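Local atomic coordinates of polyketide synthase PksR (PDB entry 4U3V), a protein that takes part in intermediate steps of bacillaene antibiotic synthesis, the piece described here being its double-hotdog enoyl-isomerase domain of the dehydratase family. Residues Leu61-Phe66 / Asn234-Thr239; Val140-Val145 / Ser183-Ile188; Glu169-Ile174 / Ser204-Asn209; Leu213-Phe218 / Leu249-Val254. All blocks are in the same frame, centred on the assembly; numbering follows the deposited sequence.

Interaction 1. Residues Leu61-Phe66 / Asn234-Thr239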
loop_
_atom_site.group_PDB
_atom_site.type_symbol
_atom_site.label_atom_id
_atom_site.label_comp_id
_atom_site.label_asym_id
_atom_site.label_seq_id
_atom_site.Cartn_x
_atom_site.Cartn_y
_atom_site.Cartn_z
ATOM N N LEU A 61 -5.797 1.409 -6.866
ATOM C CA LEU A 61 -6.525 2.083 -7.980
ATOM C C LEU A 61 -5.621 2.299 -9.179
ATOM O O LEU A 61 -6.037 2.124 -10.338
ATOM C CB LEU A 61 -7.094 3.435 -7.524
ATOM C CG LEU A 61 -8.366 3.324 -6.692
ATOM C CD1 LEU A 61 -8.661 4.651 -5.989
ATOM C CD2 LEU A 61 -9.506 2.921 -7.632
ATOM N N ALA A 62 -4.365 2.651 -8.923
ATOM C CA ALA A 62 -3.422 2.812 -10.061
ATOM C C ALA A 62 -3.170 1.512 -10.848
ATOM O O ALA A 62 -3.155 1.537 -12.083
ATOM C CB ALA A 62 -2.101 3.434 -9.611
ATOM N N ILE A 63 -3.117 0.385 -10.150
ATOM C CA ILE A 63 -2.925 -0.940 -10.757
ATOM C C ILE A 63 -4.167 -1.353 -11.564
ATOM O O ILE A 63 -4.064 -1.881 -12.681
ATOM C CB ILE A 63 -2.602 -1.976 -9.688
ATOM C CG1 ILE A 63 -1.186 -1.700 -9.147
ATOM C CG2 ILE A 63 -2.749 -3.388 -10.224
ATOM C CD1 ILE A 63 -0.872 -2.452 -7.868
ATOM N N GLU A 64 -5.352 -1.074 -11.029
ATOM C CA GLU A 64 -6.566 -1.287 -11.813
ATOM C C GLU A 64 -6.580 -0.491 -13.110
ATOM O O GLU A 64 -7.061 -1.003 -14.130
ATOM C CB GLU A 64 -7.821 -0.960 -11.001
ATOM C CG GLU A 64 -8.031 -1.897 -9.836
ATOM C CD GLU A 64 -8.055 -3.351 -10.258
ATOM O OE1 GLU A 64 -8.567 -3.636 -11.364
ATOM O OE2 GLU A 64 -7.482 -4.198 -9.539
ATOM N N ALA A 65 -6.155 0.768 -13.049
ATOM C CA ALA A 65 -6.157 1.642 -14.207
ATOM C C ALA A 65 -5.187 1.096 -15.241
ATOM O O ALA A 65 -5.505 1.073 -16.429
ATOM C CB ALA A 65 -5.801 3.058 -13.850
ATOM N N PHE A 66 -4.039 0.592 -14.783
ATOM C CA PHE A 66 -3.152 -0.143 -15.715
ATOM C C PHE A 66 -3.800 -1.330 -16.457
ATOM O O PHE A 66 -3.662 -1.445 -17.682
ATOM C CB PHE A 66 -1.867 -0.602 -14.998
ATOM C CG PHE A 66 -1.024 -1.545 -15.828
ATOM C CD1 PHE A 66 -0.097 -1.034 -16.729
ATOM C CD2 PHE A 66 -1.236 -2.919 -15.777
ATOM C CE1 PHE A 66 0.668 -1.888 -17.496
ATOM C CE2 PHE A 66 -0.480 -3.785 -16.561
ATOM C CZ PHE A 66 0.454 -3.248 -17.435
ATOM N N ASN A 234 8.004 4.750 -5.047
ATOM C CA ASN A 234 8.769 5.004 -6.287
ATOM C C ASN A 234 8.531 4.012 -7.438
ATOM O O ASN A 234 8.523 4.404 -8.625
ATOM C CB ASN A 234 10.276 5.082 -5.979
ATOM C CG ASN A 234 10.657 6.331 -5.197
ATOM O OD1 ASN A 234 9.910 7.306 -5.150
ATOM N ND2 ASN A 234 11.848 6.312 -4.601
ATOM N N ASP A 235 8.289 2.750 -7.092
ATOM C CA ASP A 235 8.047 1.701 -8.080
ATOM C C ASP A 235 7.240 0.551 -7.498
ATOM O O ASP A 235 7.535 0.036 -6.407
ATOM C CB ASP A 235 9.368 1.201 -8.679
ATOM C CG ASP A 235 9.170 0.420 -9.981
ATOM O OD1 ASP A 235 8.734 1.017 -10.995
ATOM O OD2 ASP A 235 9.459 -0.796 -9.992
ATOM N N ILE A 236 6.283 0.040 -8.274
ATOM C CA ILE A 236 5.650 -1.207 -7.932
ATOM C C ILE A 236 5.734 -2.107 -9.143
ATOM O O ILE A 236 5.448 -1.652 -10.245
ATOM C CB ILE A 236 4.146 -1.002 -7.600
ATOM C CG1 ILE A 236 3.984 0.197 -6.652
ATOM C CG2 ILE A 236 3.538 -2.317 -7.096
ATOM C CD1 ILE A 236 2.539 0.473 -6.236
ATOM N N GLN A 237 6.147 -3.349 -8.950
ATOM C CA GLN A 237 6.092 -4.345 -10.036
ATOM C C GLN A 237 5.129 -5.426 -9.670
ATOM O O GLN A 237 5.277 -6.060 -8.640
ATOM C CB GLN A 237 7.479 -5.001 -10.253
ATOM C CG GLN A 237 8.635 -4.021 -10.373
ATOM C CD GLN A 237 9.955 -4.739 -10.639
ATOM O OE1 GLN A 237 10.127 -5.902 -10.270
ATOM N NE2 GLN A 237 10.905 -4.030 -11.214
ATOM N N PHE A 238 4.142 -5.681 -10.534
ATOM C CA PHE A 238 3.040 -6.522 -10.141
ATOM C C PHE A 238 2.565 -7.404 -11.312
ATOM O O PHE A 238 2.879 -7.115 -12.460
ATOM C CB PHE A 238 1.868 -5.619 -9.666
ATOM C CG PHE A 238 1.455 -4.604 -10.677
ATOM C CD1 PHE A 238 0.496 -4.950 -11.636
ATOM C CD2 PHE A 238 2.075 -3.354 -10.766
ATOM C CE1 PHE A 238 0.168 -4.052 -12.626
ATOM C CE2 PHE A 238 1.700 -2.429 -11.729
ATOM C CZ PHE A 238 0.782 -2.820 -12.711
ATOM N N THR A 239 1.815 -8.446 -10.972
ATOM C CA THR A 239 1.082 -9.299 -11.948
ATOM C C THR A 239 -0.423 -9.335 -11.699
ATOM O O THR A 239 -0.914 -8.817 -10.686
ATOM C CB THR A 239 1.576 -10.753 -11.922
ATOM O OG1 THR A 239 0.959 -11.470 -10.842
ATOM C CG2 THR A 239 3.091 -10.795 -11.756
#
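One face of the Phe238 ring is covered by Ile63, whose CG1 sits 4.0 Å from the centroid of the Phe238 ring and 11° off its normal, a CH-pi contact almost over the centre. At the edge of the same ring stands Phe66, and here the roles turn: the rim of Phe238 points into the face of Phe66 in an offset edge-to-face pair, with planes at 84° and centroids 5.3 Å apart. The fold is a double hotdog, and the contact joins its halves: helix 56-69 belongs to the N-terminal hotdog, strand 230-239 to the C-terminal one. The short axes cross at -56°. Phe67 of the same helix also meets the Phe238 ring, and Ile78 of the neighbouring strand 75-83 touches both Ile63 and Phe238. Ile63 uses both branches at once, CG1 over the centre of the Phe238 ring, nearest CE2 and CD2, and CG2 toward the CD1-CE1 side, while Ile236 is only grazed. The tightest approach lies at the ring edge, where Phe238 CE1 comes within 3.6 Å of Phe66 CD2.

Interaction 2. Residues Val140-Val145 / Ser183-Ile188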
loop_
_atom_site.group_PDB
_atom_site.type_symbol
_atom_site.label_atom_id
_atom_site.label_comp_id
_atom_site.label_asym_id
_atom_site.label_seq_id
_atom_site.Cartn_x
_atom_site.Cartn_y
_atom_site.Cartn_z
ATOM N N VAL A 140 13.458 -16.474 -2.369
ATOM C CA VAL A 140 13.738 -16.050 -1.003
ATOM C C VAL A 140 13.494 -17.217 -0.051
ATOM O O VAL A 140 12.372 -17.731 0.049
ATOM C CB VAL A 140 12.861 -14.835 -0.595
ATOM C CG1 VAL A 140 13.094 -14.462 0.863
ATOM C CG2 VAL A 140 13.127 -13.638 -1.507
ATOM N N ASN A 141 14.555 -17.670 0.620
ATOM C CA ASN A 141 14.401 -18.635 1.698
ATOM C C ASN A 141 13.970 -17.941 2.985
ATOM O O ASN A 141 14.785 -17.315 3.652
ATOM C CB ASN A 141 15.710 -19.422 1.931
ATOM C CG ASN A 141 15.484 -20.705 2.712
ATOM O OD1 ASN A 141 14.644 -20.767 3.612
ATOM N ND2 ASN A 141 16.221 -21.751 2.350
ATOM N N ILE A 142 12.693 -18.084 3.330
ATOM C CA ILE A 142 12.088 -17.364 4.445
ATOM C C ILE A 142 12.676 -17.863 5.754
ATOM O O ILE A 142 12.925 -17.081 6.690
ATOM C CB ILE A 142 10.556 -17.579 4.452
ATOM C CG1 ILE A 142 9.901 -16.723 3.373
ATOM C CG2 ILE A 142 9.956 -17.313 5.822
ATOM C CD1 ILE A 142 10.181 -15.238 3.515
ATOM N N GLU A 143 12.881 -19.179 5.829
ATOM C CA GLU A 143 13.482 -19.769 7.019
ATOM C C GLU A 143 14.901 -19.240 7.226
ATOM O O GLU A 143 15.305 -18.942 8.342
ATOM C CB GLU A 143 13.479 -21.298 6.907
ATOM C CG GLU A 143 12.128 -21.930 7.210
ATOM C CD GLU A 143 11.556 -21.465 8.544
ATOM O OE1 GLU A 143 12.307 -21.410 9.552
ATOM O OE2 GLU A 143 10.348 -21.142 8.584
ATOM N N ASN A 144 15.636 -19.104 6.132
ATOM C CA ASN A 144 16.970 -18.542 6.144
ATOM C C ASN A 144 16.972 -17.111 6.670
ATOM O O ASN A 144 17.654 -16.787 7.640
ATOM C CB ASN A 144 17.500 -18.525 4.724
ATOM C CG ASN A 144 18.927 -18.954 4.649
ATOM O OD1 ASN A 144 19.838 -18.160 4.879
ATOM N ND2 ASN A 144 19.138 -20.235 4.376
ATOM N N VAL A 145 16.173 -16.262 6.033
ATOM C CA VAL A 145 16.034 -14.881 6.480
ATOM C C VAL A 145 15.637 -14.793 7.962
ATOM O O VAL A 145 16.223 -14.034 8.726
ATOM C CB VAL A 145 15.057 -14.097 5.563
ATOM C CG1 VAL A 145 14.879 -12.677 6.078
ATOM C CG2 VAL A 145 15.582 -14.071 4.136
ATOM N N SER A 183 15.997 -4.289 8.764
ATOM C CA SER A 183 14.901 -4.957 8.055
ATOM C C SER A 183 13.831 -5.502 8.975
ATOM O O SER A 183 14.039 -5.694 10.188
ATOM C CB SER A 183 15.426 -6.099 7.166
ATOM O OG SER A 183 16.072 -7.047 7.966
ATOM N N ILE A 184 12.709 -5.878 8.378
ATOM C CA ILE A 184 11.697 -6.617 9.141
ATOM C C ILE A 184 11.045 -7.605 8.211
ATOM O O ILE A 184 10.888 -7.327 7.033
ATOM C CB ILE A 184 10.678 -5.676 9.846
ATOM C CG1 ILE A 184 9.837 -6.455 10.895
ATOM C CG2 ILE A 184 9.853 -4.869 8.819
ATOM C CD1 ILE A 184 9.134 -5.553 11.891
ATOM N N LEU A 185 10.678 -8.779 8.744
ATOM C CA LEU A 185 10.029 -9.823 7.946
ATOM C C LEU A 185 8.691 -10.105 8.619
ATOM O O LEU A 185 8.620 -10.290 9.827
ATOM C CB LEU A 185 10.900 -11.103 7.885
ATOM C CG LEU A 185 10.198 -12.353 7.341
ATOM C CD1 LEU A 185 10.184 -12.267 5.840
ATOM C CD2 LEU A 185 10.960 -13.602 7.833
ATOM N N ALA A 186 7.604 -9.916 7.877
ATOM C CA ALA A 186 6.264 -10.020 8.444
ATOM C C ALA A 186 5.534 -11.168 7.743
ATOM O O ALA A 186 5.603 -11.297 6.510
ATOM C CB ALA A 186 5.486 -8.716 8.233
ATOM N N LYS A 187 4.865 -12.010 8.519
ATOM C CA LYS A 187 3.869 -12.899 7.912
ATOM C C LYS A 187 2.498 -12.257 8.057
ATOM O O LYS A 187 2.141 -11.782 9.141
ATOM C CB LYS A 187 3.878 -14.271 8.592
ATOM C CG LYS A 187 3.161 -15.320 7.752
ATOM C CD LYS A 187 3.116 -16.659 8.461
ATOM C CE LYS A 187 2.627 -17.750 7.517
ATOM N NZ LYS A 187 2.568 -19.013 8.302
ATOM N N ILE A 188 1.741 -12.216 6.962
ATOM C CA ILE A 188 0.410 -11.654 7.004
ATOM C C ILE A 188 -0.667 -12.631 6.562
ATOM O O ILE A 188 -0.389 -13.619 5.900
ATOM C CB ILE A 188 0.325 -10.331 6.203
ATOM C CG1 ILE A 188 0.350 -10.577 4.685
ATOM C CG2 ILE A 188 1.478 -9.411 6.632
ATOM C CD1 ILE A 188 0.391 -9.275 3.876
#
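Val145 and Leu185 bring the backbones closest, CA to CA 8.0 Å, where the first turn of helix 142-147 lies against strand 183-190; at that spacing the contact is made mainly by side chains. Leu185 carries the strand's share, with its CG anti to the backbone N (chi1 167°), and its two methyls divide the work. CD1 of Leu185 meets CD1 of Ile142 at 3.8 Å, the side chains passing obliquely. CD2 of Leu185 comes to 4.2 Å from the backbone O of Ile142 and faces CG1 of Val145 more loosely at 4.4 Å. The CB of Ile142 does not aim at the strand; it is the bend further out, chi2 -58°, that brings its CD1 round to Leu185. Trp248 of strand 247-257 touches both Ile142 and Leu185, while Leu149 also packs on Leu185. The helix start is fixed by its own chemistry: Asn141 is the N-cap, its OD1 accepting from Asn144 N at 3.2 Å, with the donor well above the carbonyl plane (63° out of it). This short helix rests on strand 183-190 of the C-terminal hotdog. Between the segments the contact is largely aliphatic and small, 134 Å² in all. It therefore supplies van der Waals and hydrophobic contact with little directional constraint, whereas the directional capping bond of Asn141 lies within segment 140-145 and helps define the start of the helix.

Interaction 3. Residues Glu169-Ile174 / Ser204-Asn209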
loop_
_atom_site.group_PDB
_atom_site.type_symbol
_atom_site.label_atom_id
_atom_site.label_comp_id
_atom_site.label_asym_id
_atom_site.label_seq_id
_atom_site.Cartn_x
_atom_site.Cartn_y
_atom_site.Cartn_z
ATOM N N GLU A 169 -10.198 -3.484 12.896
ATOM C CA GLU A 169 -9.743 -4.881 12.801
ATOM C C GLU A 169 -9.474 -5.422 11.393
ATOM O O GLU A 169 -8.658 -6.329 11.219
ATOM C CB GLU A 169 -10.717 -5.836 13.499
ATOM C CG GLU A 169 -10.968 -5.507 14.964
ATOM C CD GLU A 169 -9.740 -5.720 15.836
ATOM O OE1 GLU A 169 -9.212 -6.854 15.830
ATOM O OE2 GLU A 169 -9.285 -4.746 16.492
ATOM N N LEU A 170 -10.213 -4.920 10.404
ATOM C CA LEU A 170 -9.936 -5.173 8.991
ATOM C C LEU A 170 -8.434 -5.106 8.627
ATOM O O LEU A 170 -7.966 -5.876 7.780
ATOM C CB LEU A 170 -10.670 -4.099 8.161
ATOM C CG LEU A 170 -10.610 -4.281 6.647
ATOM C CD1 LEU A 170 -11.127 -5.672 6.280
ATOM C CD2 LEU A 170 -11.343 -3.192 5.862
ATOM N N PHE A 171 -7.782 -4.051 9.107
ATOM C CA PHE A 171 -6.363 -3.754 8.744
ATOM C C PHE A 171 -5.346 -4.580 9.549
ATOM O O PHE A 171 -4.138 -4.571 9.247
ATOM C CB PHE A 171 -6.070 -2.251 8.895
ATOM C CG PHE A 171 -6.836 -1.383 7.923
ATOM C CD1 PHE A 171 -6.522 -1.395 6.569
ATOM C CD2 PHE A 171 -7.897 -0.589 8.355
ATOM C CE1 PHE A 171 -7.251 -0.649 5.647
ATOM C CE2 PHE A 171 -8.614 0.179 7.444
ATOM C CZ PHE A 171 -8.309 0.134 6.085
ATOM N N LYS A 172 -5.808 -5.268 10.595
ATOM C CA LYS A 172 -4.888 -6.022 11.463
ATOM C C LYS A 172 -4.537 -7.384 10.866
ATOM O O LYS A 172 -5.039 -8.421 11.308
ATOM C CB LYS A 172 -5.488 -6.176 12.862
ATOM C CG LYS A 172 -5.752 -4.836 13.519
ATOM C CD LYS A 172 -6.046 -4.933 15.008
ATOM C CE LYS A 172 -6.110 -3.543 15.606
ATOM N NZ LYS A 172 -6.658 -3.522 16.986
ATOM N N THR A 173 -3.660 -7.379 9.872
ATOM C CA THR A 173 -3.380 -8.543 9.056
ATOM C C THR A 173 -2.110 -9.277 9.491
ATOM O O THR A 173 -1.796 -10.336 8.957
ATOM C CB THR A 173 -3.180 -8.125 7.605
ATOM O OG1 THR A 173 -2.138 -7.149 7.554
ATOM C CG2 THR A 173 -4.440 -7.488 7.045
ATOM N N ILE A 174 -1.349 -8.692 10.403
ATOM C CA ILE A 174 0.003 -9.222 10.643
ATOM C C ILE A 174 -0.092 -10.333 11.693
ATOM O O ILE A 174 -0.694 -10.138 12.744
ATOM C CB ILE A 174 0.905 -8.133 11.196
ATOM C CG1 ILE A 174 1.168 -7.117 10.076
ATOM C CG2 ILE A 174 2.227 -8.728 11.721
ATOM C CD1 ILE A 174 1.800 -5.838 10.563
ATOM N N SER A 204 -4.702 -6.016 -3.378
ATOM C CA SER A 204 -5.516 -5.473 -2.288
ATOM C C SER A 204 -4.800 -4.271 -1.676
ATOM O O SER A 204 -3.604 -4.369 -1.372
ATOM C CB SER A 204 -5.666 -6.516 -1.205
ATOM O OG SER A 204 -6.494 -6.035 -0.150
ATOM N N PRO A 205 -5.550 -3.221 -1.328
ATOM C CA PRO A 205 -4.966 -2.173 -0.473
ATOM C C PRO A 205 -4.527 -2.726 0.857
ATOM O O PRO A 205 -3.639 -2.148 1.500
ATOM C CB PRO A 205 -6.109 -1.173 -0.262
ATOM C CG PRO A 205 -7.306 -1.764 -0.885
ATOM C CD PRO A 205 -6.929 -2.921 -1.750
ATOM N N LEU A 206 -5.107 -3.849 1.289
ATOM C CA LEU A 206 -4.613 -4.438 2.534
ATOM C C LEU A 206 -3.185 -4.938 2.415
ATOM O O LEU A 206 -2.485 -4.974 3.428
ATOM C CB LEU A 206 -5.511 -5.569 3.064
ATOM C CG LEU A 206 -6.976 -5.182 3.350
ATOM C CD1 LEU A 206 -7.744 -6.405 3.851
ATOM C CD2 LEU A 206 -7.071 -4.034 4.343
ATOM N N MET A 207 -2.726 -5.221 1.197
ATOM C CA MET A 207 -1.337 -5.702 1.020
ATOM C C MET A 207 -0.382 -4.528 1.244
ATOM O O MET A 207 0.522 -4.541 2.123
ATOM C CB MET A 207 -1.176 -6.232 -0.409
ATOM C CG MET A 207 0.260 -6.501 -0.819
ATOM S SD MET A 207 0.741 -8.037 -0.019
ATOM C CE MET A 207 0.028 -9.118 -1.264
ATOM N N THR A 208 -0.667 -3.444 0.552
ATOM C CA THR A 208 0.161 -2.250 0.704
ATOM C C THR A 208 0.088 -1.700 2.107
ATOM O O THR A 208 1.085 -1.296 2.705
ATOM C CB THR A 208 -0.334 -1.197 -0.318
ATOM O OG1 THR A 208 -0.306 -1.792 -1.627
ATOM C CG2 THR A 208 0.513 0.062 -0.261
ATOM N N ASN A 209 -1.087 -1.712 2.708
ATOM C CA ASN A 209 -1.152 -1.183 4.031
ATOM C C ASN A 209 -0.391 -2.076 5.042
ATOM O O ASN A 209 0.105 -1.568 6.038
ATOM C CB ASN A 209 -2.620 -1.015 4.465
ATOM C CG ASN A 209 -2.745 -0.178 5.711
ATOM O OD1 ASN A 209 -2.562 1.039 5.660
ATOM N ND2 ASN A 209 -3.033 -0.833 6.874
HETATM O O HOH W 1 -3.455 -3.710 6.647
#
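The N-terminal turn of helix 205-219, the long helix of the C-terminal hotdog, packs here against the 3-10 turn 169-171 and the loop leading into strand 174-180. Leu206 fills the middle of the contact with both methyls. Its CD2 lies 3.5 Å from Phe171 CD1 and nearly as close to CE1, approaching the ring obliquely, and its CD1 meets CD1 of Leu170 at 4.2 Å. Asn209, one turn further on, sends its amide to the same corner of the ring, ND2 standing 3.5 Å from Phe171 CD1 with the amide and ring planes 58° apart. Its CG is anti to the backbone N (chi1 -167°), which carries the amide out from the helix toward Phe171. A water then joins the two sides: it donates to Phe171 O at 2.8 Å and accepts from Asn209 ND2 at 2.9 Å, sitting in the plane of the Phe171 ring at its edge. Ser204 caps the helix, its OG accepting from Leu206 N at 3.0 Å. Tyr41 and Trp167 also meet the Phe171 ring, and Ala56 of helix 56-69 touches Asn209. The chemistry is mixed: Leu206 contributes apolar contact, while the water gives a buried amide N-H and the carbonyl of the 3-10 turn a shared polar partner, so the link is directional at that point although the two residues do not bond directly.

Interaction 4. Residues Leu213-Phe218 / Leu249-Val254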
loop_
_atom_site.group_PDB
_atom_site.type_symbol
_atom_site.label_atom_id
_atom_site.label_comp_id
_atom_site.label_asym_id
_atom_site.label_seq_id
_atom_site.Cartn_x
_atom_site.Cartn_y
_atom_site.Cartn_z
ATOM N N LEU A 213 2.227 -1.084 8.056
ATOM C CA LEU A 213 2.146 -1.461 9.476
ATOM C C LEU A 213 3.454 -2.177 9.921
ATOM O O LEU A 213 3.952 -1.922 11.036
ATOM C CB LEU A 213 0.938 -2.389 9.679
ATOM C CG LEU A 213 -0.431 -1.710 9.569
ATOM C CD1 LEU A 213 -1.538 -2.757 9.564
ATOM C CD2 LEU A 213 -0.619 -0.747 10.720
ATOM N N ALA A 214 3.998 -2.999 9.023
ATOM C CA ALA A 214 5.284 -3.697 9.297
ATOM C C ALA A 214 6.394 -2.670 9.418
ATOM O O ALA A 214 7.279 -2.795 10.267
ATOM C CB ALA A 214 5.610 -4.710 8.201
ATOM N N ILE A 215 6.380 -1.664 8.558
ATOM C CA ILE A 215 7.358 -0.576 8.669
ATOM C C ILE A 215 7.279 0.152 10.025
ATOM O O ILE A 215 8.281 0.428 10.659
ATOM C CB ILE A 215 7.245 0.389 7.466
ATOM C CG1 ILE A 215 7.775 -0.296 6.198
ATOM C CG2 ILE A 215 8.025 1.679 7.756
ATOM C CD1 ILE A 215 7.342 0.310 4.899
ATOM N N LEU A 216 6.078 0.467 10.488
ATOM C CA LEU A 216 5.949 1.074 11.802
ATOM C C LEU A 216 6.513 0.199 12.906
ATOM O O LEU A 216 7.139 0.713 13.843
ATOM C CB LEU A 216 4.492 1.430 12.129
ATOM C CG LEU A 216 3.850 2.450 11.189
ATOM C CD1 LEU A 216 2.368 2.602 11.506
ATOM C CD2 LEU A 216 4.569 3.780 11.310
ATOM N N SER A 217 6.303 -1.116 12.793
ATOM C CA SER A 217 6.875 -2.072 13.738
ATOM C C SER A 217 8.410 -2.097 13.702
ATOM O O SER A 217 9.072 -2.128 14.738
ATOM C CB SER A 217 6.343 -3.496 13.432
ATOM O OG SER A 217 4.921 -3.550 13.558
ATOM N N PHE A 218 8.957 -1.967 12.504
ATOM C CA PHE A 218 10.414 -1.810 12.340
ATOM C C PHE A 218 10.898 -0.562 13.080
ATOM O O PHE A 218 11.887 -0.609 13.814
ATOM C CB PHE A 218 10.775 -1.729 10.847
ATOM C CG PHE A 218 12.202 -1.289 10.581
ATOM C CD1 PHE A 218 13.263 -2.162 10.806
ATOM C CD2 PHE A 218 12.494 -0.011 10.136
ATOM C CE1 PHE A 218 14.581 -1.750 10.645
ATOM C CE2 PHE A 218 13.810 0.416 9.969
ATOM C CZ PHE A 218 14.865 -0.445 10.232
ATOM N N LEU A 249 6.161 -10.509 3.955
ATOM C CA LEU A 249 6.721 -9.236 3.419
ATOM C C LEU A 249 8.146 -9.151 3.986
ATOM O O LEU A 249 8.309 -9.201 5.206
ATOM C CB LEU A 249 5.909 -8.032 3.946
ATOM C CG LEU A 249 4.392 -8.063 3.774
ATOM C CD1 LEU A 249 3.774 -6.799 4.402
ATOM C CD2 LEU A 249 4.145 -8.106 2.275
ATOM N N LEU A 250 9.130 -8.938 3.120
ATOM C CA LEU A 250 10.500 -8.751 3.567
ATOM C C LEU A 250 10.826 -7.300 3.231
ATOM O O LEU A 250 10.814 -6.883 2.060
ATOM C CB LEU A 250 11.427 -9.722 2.813
ATOM C CG LEU A 250 12.930 -9.492 3.026
ATOM C CD1 LEU A 250 13.253 -9.409 4.509
ATOM C CD2 LEU A 250 13.726 -10.600 2.353
ATOM N N ILE A 251 11.067 -6.512 4.276
ATOM C CA ILE A 251 11.140 -5.052 4.118
ATOM C C ILE A 251 12.517 -4.583 4.567
ATOM O O ILE A 251 12.992 -4.982 5.612
ATOM C CB ILE A 251 10.071 -4.423 5.036
ATOM C CG1 ILE A 251 8.704 -4.915 4.503
ATOM C CG2 ILE A 251 10.243 -2.898 5.093
ATOM C CD1 ILE A 251 7.535 -4.551 5.374
ATOM N N THR A 252 13.187 -3.826 3.711
ATOM C CA THR A 252 14.540 -3.344 3.993
ATOM C C THR A 252 14.612 -1.822 3.933
ATOM O O THR A 252 14.125 -1.224 2.988
ATOM C CB THR A 252 15.516 -3.969 2.992
ATOM O OG1 THR A 252 15.493 -5.389 3.211
ATOM C CG2 THR A 252 16.932 -3.480 3.257
ATOM N N LEU A 253 15.218 -1.206 4.941
ATOM C CA LEU A 253 15.499 0.229 4.898
ATOM C C LEU A 253 16.647 0.496 3.918
ATOM O O LEU A 253 17.713 -0.124 3.999
ATOM C CB LEU A 253 15.905 0.697 6.289
ATOM C CG LEU A 253 16.265 2.174 6.435
ATOM C CD1 LEU A 253 15.102 3.103 6.073
ATOM C CD2 LEU A 253 16.784 2.443 7.855
ATOM N N VAL A 254 16.365 1.323 2.931
ATOM C CA VAL A 254 17.332 1.681 1.872
ATOM C C VAL A 254 17.817 3.140 1.881
ATOM O O VAL A 254 18.990 3.408 1.570
ATOM C CB VAL A 254 16.811 1.286 0.473
ATOM C CG1 VAL A 254 16.603 -0.228 0.397
ATOM C CG2 VAL A 254 15.533 2.033 0.133
#
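Ile251 projects from its strand as a two-pronged bump against the helix, one prong for each of two neighbouring residues. Its CD1 presses on the small surface of Ala214, reaching CB at 3.4 Å, closer than usual for two carbons, so the methyl is tightly seated against the short alanine side chain. The other prong, CG2, meets CG1 of Ile215 at 3.8 Å, with the two isoleucine side chains crossing at about a right angle. With chi2 of Ile251 at 173°, CD1 continues the chain away from CA, which carries it to Ala214, while CG2 branches from the same CB. The arrangement belongs to the hotdog fold, in which a long helix is wrapped by an antiparallel sheet: helix 205-219 is the C-terminal hotdog's filling, and its segment crosses strand 247-257 at -52° with axes 9.6 Å apart. Ile184 of strand 183-190 touches Ile251, and Phe263 of strand 260-268 packs on Ile215. One turn along, Phe218 reaches out from the helix with CG anti to its backbone N (chi1 168°), and its ring presents an edge to Leu253: CD2 of that leucine lies near the ring plane, 4.2 Å from CE2 of Phe218. On the helix itself, Ser217 OG and Ser217 N both donate to Leu213 O, reaching it from opposite faces of the carbonyl plane.

From the N terminus, residues 61-66 of the first hotdog's helix wait longest for their partner: interaction 1 closes only at 234-239, tying the two hotdogs together, and interactions 2 and 3 are nested within its loop. Interaction 2 opens at 140-145 and closes at 183-188, crossing interaction 3, which opens at 169-174 and closes at 204-209; Ile188 packs on Thr173 and Met207 where they meet. Interaction 4, from 213-218 to 249-254, begins after both have closed and crosses interaction 1. It shares helix 205-219 with interaction 3, and its strand neighbours that of interaction 2, Ala186 O lying 2.7 Å from Leu249 N, a probable hydrogen bond.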